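Local coordinates for capsid Protein (Unidentified, PDB 4DMI), which forms a pentamer that is probably a building block of a phage capsid, at residues B[94-108]-B[145-159]. Residues are numbered along the deposited sequence; the frame is centred on the assembly and turned at random. Where two conformers were deposited one is given.
Sequences RDEASGAIAVIEVTD and GDTLQARSNNAEVRV. With NA (sodium ion), chain H.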
loop_
_atom_site.group_PDB
_atom_site.type_symbol
_atom_site.label_atom_id
_atom_site.label_comp_id
_atom_site.label_asym_id
_atom_site.label_seq_id
_atom_site.Cartn_x
_atom_site.Cartn_y
_atom_site.Cartn_z
ATOM N N ARG B 94 -20.970 15.487 -7.203
ATOM C CA ARG B 94 -22.161 15.957 -7.892
ATOM C C ARG B 94 -22.395 15.087 -9.120
ATOM O O ARG B 94 -21.506 14.336 -9.546
ATOM C CB ARG B 94 -22.029 17.430 -8.308
ATOM C CG ARG B 94 -21.881 18.421 -7.155
ATOM C CD ARG B 94 -23.167 18.549 -6.334
ATOM N NE ARG B 94 -24.257 19.110 -7.129
ATOM C CZ ARG B 94 -24.988 20.157 -6.768
ATOM N NH1 ARG B 94 -24.755 20.771 -5.616
ATOM N NH2 ARG B 94 -25.953 20.594 -7.563
ATOM N N ASP B 95 -23.599 15.194 -9.674
ATOM C CA ASP B 95 -23.952 14.583 -10.955
ATOM C C ASP B 95 -22.971 15.020 -12.037
ATOM O O ASP B 95 -22.471 16.138 -12.011
ATOM C CB ASP B 95 -25.364 15.039 -11.337
ATOM C CG ASP B 95 -25.931 14.298 -12.530
ATOM O OD1 ASP B 95 -25.240 14.157 -13.561
ATOM O OD2 ASP B 95 -27.099 13.869 -12.437
ATOM N N GLU B 96 -22.702 14.143 -12.997
ATOM C CA GLU B 96 -21.772 14.480 -14.075
ATOM C C GLU B 96 -22.246 15.664 -14.923
ATOM O O GLU B 96 -21.426 16.352 -15.537
ATOM C CB GLU B 96 -21.461 13.259 -14.945
ATOM C CG GLU B 96 -22.663 12.646 -15.627
ATOM C CD GLU B 96 -23.027 13.336 -16.932
ATOM O OE1 GLU B 96 -24.206 13.252 -17.347
ATOM O OE2 GLU B 96 -22.138 13.970 -17.552
ATOM N N ALA B 97 -23.553 15.923 -14.926
ATOM C CA ALA B 97 -24.103 17.039 -15.689
ATOM C C ALA B 97 -24.251 18.306 -14.843
ATOM O O ALA B 97 -24.786 19.304 -15.307
ATOM C CB ALA B 97 -25.444 16.658 -16.313
ATOM N N SER B 98 -23.777 18.268 -13.603
ATOM C CA SER B 98 -23.905 19.410 -12.704
ATOM C C SER B 98 -23.045 20.574 -13.171
ATOM O O SER B 98 -22.047 20.372 -13.857
ATOM C CB SER B 98 -23.461 19.016 -11.292
ATOM O OG SER B 98 -23.659 20.081 -10.379
ATOM N N GLY B 99 -23.436 21.785 -12.787
ATOM C CA GLY B 99 -22.595 22.951 -12.983
ATOM C C GLY B 99 -21.745 23.284 -11.765
ATOM O O GLY B 99 -20.975 24.244 -11.797
ATOM N N ALA B 100 -21.874 22.494 -10.701
ATOM C CA ALA B 100 -21.183 22.765 -9.437
ATOM C C ALA B 100 -19.855 22.017 -9.373
ATOM O O ALA B 100 -19.825 20.791 -9.248
ATOM C CB ALA B 100 -22.075 22.410 -8.237
ATOM N N ILE B 101 -18.764 22.771 -9.472
ATOM C CA ILE B 101 -17.420 22.219 -9.613
ATOM C C ILE B 101 -16.631 22.347 -8.321
ATOM O O ILE B 101 -16.572 23.427 -7.739
ATOM C CB ILE B 101 -16.663 22.975 -10.714
ATOM C CG1 ILE B 101 -17.394 22.816 -12.048
ATOM C CG2 ILE B 101 -15.207 22.512 -10.798
ATOM C CD1 ILE B 101 -16.802 23.650 -13.185
ATOM N N ALA B 102 -16.031 21.243 -7.880
ATOM C CA ALA B 102 -15.126 21.220 -6.735
ATOM C C ALA B 102 -13.944 20.343 -7.105
ATOM O O ALA B 102 -14.094 19.125 -7.272
ATOM C CB ALA B 102 -15.828 20.672 -5.516
ATOM N N VAL B 103 -12.778 20.955 -7.275
ATOM C CA VAL B 103 -11.627 20.239 -7.814
ATOM C C VAL B 103 -10.326 20.579 -7.118
ATOM O O VAL B 103 -10.197 21.631 -6.469
ATOM C CB VAL B 103 -11.430 20.511 -9.332
ATOM C CG1 VAL B 103 -12.611 19.985 -10.150
ATOM C CG2 VAL B 103 -11.202 21.998 -9.601
ATOM N N ILE B 104 -9.364 19.673 -7.247
ATOM C CA ILE B 104 -7.962 19.992 -7.012
ATOM C C ILE B 104 -7.345 20.108 -8.388
ATOM O O ILE B 104 -7.546 19.253 -9.247
ATOM C CB ILE B 104 -7.242 18.862 -6.250
ATOM C CG1 ILE B 104 -7.812 18.735 -4.830
ATOM C CG2 ILE B 104 -5.732 19.113 -6.203
ATOM C CD1 ILE B 104 -7.361 19.854 -3.856
ATOM N N GLU B 105 -6.581 21.182 -8.625
ATOM C CA GLU B 105 -5.926 21.347 -9.917
ATOM C C GLU B 105 -4.556 21.993 -9.813
ATOM O O GLU B 105 -4.255 22.735 -8.874
ATOM C CB GLU B 105 -6.810 22.144 -10.883
ATOM C CG GLU B 105 -7.089 23.565 -10.431
ATOM C CD GLU B 105 -8.258 24.183 -11.165
ATOM O OE1 GLU B 105 -8.925 23.444 -11.917
ATOM O OE2 GLU B 105 -8.500 25.402 -10.992
ATOM N N VAL B 106 -3.720 21.703 -10.810
ATOM C CA VAL B 106 -2.399 22.306 -10.909
ATOM C C VAL B 106 -2.382 23.159 -12.174
ATOM O O VAL B 106 -2.998 22.805 -13.175
ATOM C CB VAL B 106 -1.272 21.244 -10.898
ATOM C CG1 VAL B 106 -1.446 20.222 -12.013
ATOM C CG2 VAL B 106 0.098 21.910 -10.981
ATOM N N THR B 107 -1.721 24.311 -12.106
ATOM C CA THR B 107 -1.730 25.267 -13.209
ATOM C C THR B 107 -0.444 26.068 -13.239
ATOM O O THR B 107 0.217 26.231 -12.213
ATOM C CB THR B 107 -2.920 26.253 -13.081
ATOM O OG1 THR B 107 -2.987 27.097 -14.238
ATOM C CG2 THR B 107 -2.773 27.135 -11.839
ATOM N N ASP B 108 -0.097 26.567 -14.420
ATOM C CA ASP B 108 0.983 27.541 -14.551
ATOM C C ASP B 108 0.448 28.855 -15.112
ATOM O O ASP B 108 1.219 29.749 -15.468
ATOM C CB ASP B 108 2.111 27.008 -15.441
ATOM C CG ASP B 108 1.641 26.664 -16.859
ATOM O OD1 ASP B 108 0.444 26.852 -17.170
ATOM O OD2 ASP B 108 2.482 26.190 -17.659
ATOM N N GLY B 145 6.837 28.532 -11.101
ATOM C CA GLY B 145 5.712 29.037 -11.861
ATOM C C GLY B 145 4.449 28.208 -11.764
ATOM O O GLY B 145 3.409 28.618 -12.288
ATOM N N ASP B 146 4.531 27.058 -11.094
ATOM C CA ASP B 146 3.363 26.187 -10.911
ATOM C C ASP B 146 2.595 26.513 -9.629
ATOM O O ASP B 146 3.187 26.874 -8.611
ATOM C CB ASP B 146 3.781 24.720 -10.795
ATOM C CG ASP B 146 4.331 24.144 -12.068
ATOM O OD1 ASP B 146 4.217 24.770 -13.157
ATOM O OD2 ASP B 146 4.885 23.026 -11.972
ATOM N N THR B 147 1.276 26.345 -9.673
ATOM C CA THR B 147 0.425 26.527 -8.493
ATOM C C THR B 147 -0.458 25.302 -8.317
ATOM O O THR B 147 -1.039 24.818 -9.282
ATOM C CB THR B 147 -0.466 27.771 -8.645
ATOM O OG1 THR B 147 0.356 28.941 -8.803
ATOM C CG2 THR B 147 -1.391 27.948 -7.442
ATOM N N LEU B 148 -0.542 24.793 -7.090
ATOM C CA LEU B 148 -1.477 23.735 -6.723
ATOM C C LEU B 148 -2.611 24.422 -5.981
ATOM O O LEU B 148 -2.365 25.186 -5.036
ATOM C CB LEU B 148 -0.795 22.718 -5.814
ATOM C CG LEU B 148 -1.659 21.633 -5.172
ATOM C CD1 LEU B 148 -2.217 20.679 -6.222
ATOM C CD2 LEU B 148 -0.829 20.900 -4.133
ATOM N N GLN B 149 -3.849 24.175 -6.401
ATOM C CA GLN B 149 -4.990 24.896 -5.832
ATOM C C GLN B 149 -6.249 24.049 -5.673
ATOM O O GLN B 149 -6.417 23.011 -6.314
ATOM C CB GLN B 149 -5.288 26.151 -6.675
ATOM C CG GLN B 149 -5.786 25.826 -8.083
ATOM C CD GLN B 149 -5.840 27.036 -9.012
ATOM O OE1 GLN B 149 -5.187 28.055 -8.776
ATOM N NE2 GLN B 149 -6.635 26.927 -10.070
ATOM N N ALA B 150 -7.119 24.499 -4.778
ATOM C CA ALA B 150 -8.445 23.920 -4.599
ATOM C C ALA B 150 -9.424 24.950 -5.132
ATOM O O ALA B 150 -9.303 26.143 -4.840
ATOM C CB ALA B 150 -8.699 23.667 -3.139
ATOM N N ARG B 151 -10.400 24.506 -5.905
ATOM C CA ARG B 151 -11.365 25.433 -6.471
ATOM C C ARG B 151 -12.785 24.890 -6.377
ATOM O O ARG B 151 -13.058 23.755 -6.783
ATOM C CB ARG B 151 -11.013 25.738 -7.929
ATOM C CG ARG B 151 -11.979 26.695 -8.608
ATOM C CD ARG B 151 -11.455 27.135 -9.966
ATOM N NE ARG B 151 -11.335 26.019 -10.903
ATOM C CZ ARG B 151 -12.293 25.641 -11.742
ATOM N NH1 ARG B 151 -13.456 26.283 -11.766
ATOM N NH2 ARG B 151 -12.088 24.625 -12.563
ATOM N N SER B 152 -13.676 25.704 -5.820
ATOM C CA SER B 152 -15.114 25.463 -5.836
ATOM C C SER B 152 -15.780 26.651 -6.504
ATOM O O SER B 152 -15.488 27.804 -6.154
ATOM C CB SER B 152 -15.654 25.333 -4.415
ATOM O OG SER B 152 -17.045 25.633 -4.391
ATOM N N ASN B 153 -16.661 26.402 -7.469
ATOM C CA ASN B 153 -17.274 27.509 -8.213
ATOM C C ASN B 153 -18.665 27.871 -7.717
ATOM O O ASN B 153 -19.369 28.661 -8.349
ATOM C CB ASN B 153 -17.337 27.193 -9.711
ATOM C CG ASN B 153 -18.436 26.198 -10.054
ATOM O OD1 ASN B 153 -18.949 25.492 -9.184
ATOM N ND2 ASN B 153 -18.806 26.145 -11.328
ATOM N N ASN B 154 -19.054 27.297 -6.586
ATOM C CA ASN B 154 -20.443 27.347 -6.127
ATOM C C ASN B 154 -20.530 27.152 -4.619
ATOM O O ASN B 154 -19.805 26.324 -4.055
ATOM C CB ASN B 154 -21.238 26.240 -6.836
ATOM C CG ASN B 154 -22.739 26.367 -6.640
ATOM O OD1 ASN B 154 -23.263 26.112 -5.555
ATOM N ND2 ASN B 154 -23.443 26.737 -7.703
ATOM N N ALA B 155 -21.425 27.889 -3.964
ATOM C CA ALA B 155 -21.571 27.795 -2.513
ATOM C C ALA B 155 -22.013 26.413 -2.035
ATOM O O ALA B 155 -21.878 26.092 -0.855
ATOM C CB ALA B 155 -22.542 28.856 -2.008
ATOM N N GLU B 156 -22.531 25.593 -2.946
ATOM C CA GLU B 156 -23.046 24.271 -2.579
ATOM C C GLU B 156 -22.011 23.156 -2.531
ATOM O O GLU B 156 -22.312 22.077 -2.044
ATOM C CB GLU B 156 -24.186 23.848 -3.514
ATOM C CG GLU B 156 -25.438 24.725 -3.416
ATOM C CD GLU B 156 -26.570 24.217 -4.287
ATOM O OE1 GLU B 156 -26.355 23.232 -5.026
ATOM O OE2 GLU B 156 -27.671 24.804 -4.237
ATOM N N VAL B 157 -20.809 23.390 -3.052
ATOM C CA VAL B 157 -19.804 22.329 -3.077
ATOM C C VAL B 157 -18.491 22.770 -2.446
ATOM O O VAL B 157 -18.127 23.944 -2.517
ATOM C CB VAL B 157 -19.542 21.803 -4.511
ATOM C CG1 VAL B 157 -20.758 21.083 -5.035
ATOM C CG2 VAL B 157 -19.123 22.931 -5.467
ATOM N N ARG B 158 -17.779 21.828 -1.830
ATOM C CA ARG B 158 -16.537 22.155 -1.137
ATOM C C ARG B 158 -15.354 21.269 -1.517
ATOM O O ARG B 158 -15.520 20.141 -2.009
ATOM C CB ARG B 158 -16.738 22.124 0.392
ATOM C CG ARG B 158 -17.656 23.221 0.900
ATOM C CD ARG B 158 -17.635 23.338 2.411
ATOM N NE ARG B 158 -18.527 24.417 2.837
ATOM C CZ ARG B 158 -18.156 25.467 3.564
ATOM N NH1 ARG B 158 -16.907 25.581 3.997
ATOM N NH2 ARG B 158 -19.047 26.392 3.882
ATOM N N VAL B 159 -14.159 21.798 -1.302
ATOM C CA VAL B 159 -12.925 21.029 -1.389
ATOM C C VAL B 159 -12.278 21.138 -0.023
ATOM O O VAL B 159 -11.947 22.246 0.419
ATOM C CB VAL B 159 -11.964 21.590 -2.459
ATOM C CG1 VAL B 159 -10.673 20.759 -2.509
ATOM C CG2 VAL B 159 -12.641 21.621 -3.827
HETATM NA NA NA H . -22.469 26.285 1.353
HETATM O O HOH W 1 -27.387 23.309 -7.486
HETATM O O HOH W 2 0.908 29.513 -11.295
HETATM O O HOH W 3 3.362 30.625 -14.232
HETATM O O HOH W 4 -24.611 26.306 0.706
HETATM O O HOH W 5 -23.036 28.548 1.382
#
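Glu105, in the conformer given, illustrates how one carboxylate can tie together two residues of a neighbouring antiparallel strand. Its OE2 accepts from Gln149 NE2 at 2.6 Å, on the anti side, and forms a salt bridge with Arg151 NE at 2.9 Å, on the syn side but 35° out of the carboxylate plane; Arg151 NH2 adds only a weak bond to OE1. With CG between its backbone N and carbonyl carbon (chi1 63°) and an extended chain beyond, Glu105 reaches across to both, while Val103 lies alongside Arg151. Val103-Arg151, Glu105-Gln149 and Thr107-Thr147 are hydrogen-bonded pairs. On the other face, Ile104 CD1 meets Val159 CG1 at 3.7 Å and Ile104 CG2 packs on Leu148 CD1.

Where the strands end, the Asn153 amide carries the pairing on: ND2 bonds Gly99 O (2.9 Å) in the amide plane, whereas Ile101 N reaches OD1 (2.7 Å) from above it. Beyond, Arg94 NH1, in the conformer given, makes a salt bridge to Glu156 OE1 (3.0 Å) and also bonds Ser122 of a second subunit. In the turn from Asn154 to Val157, Ala155 O and Glu72 of the same chain bind sodium with Glu96 of that subunit. Strand 102-107 lies between strands 112-121 and 147-152, and strand 74-77 flanks the latter.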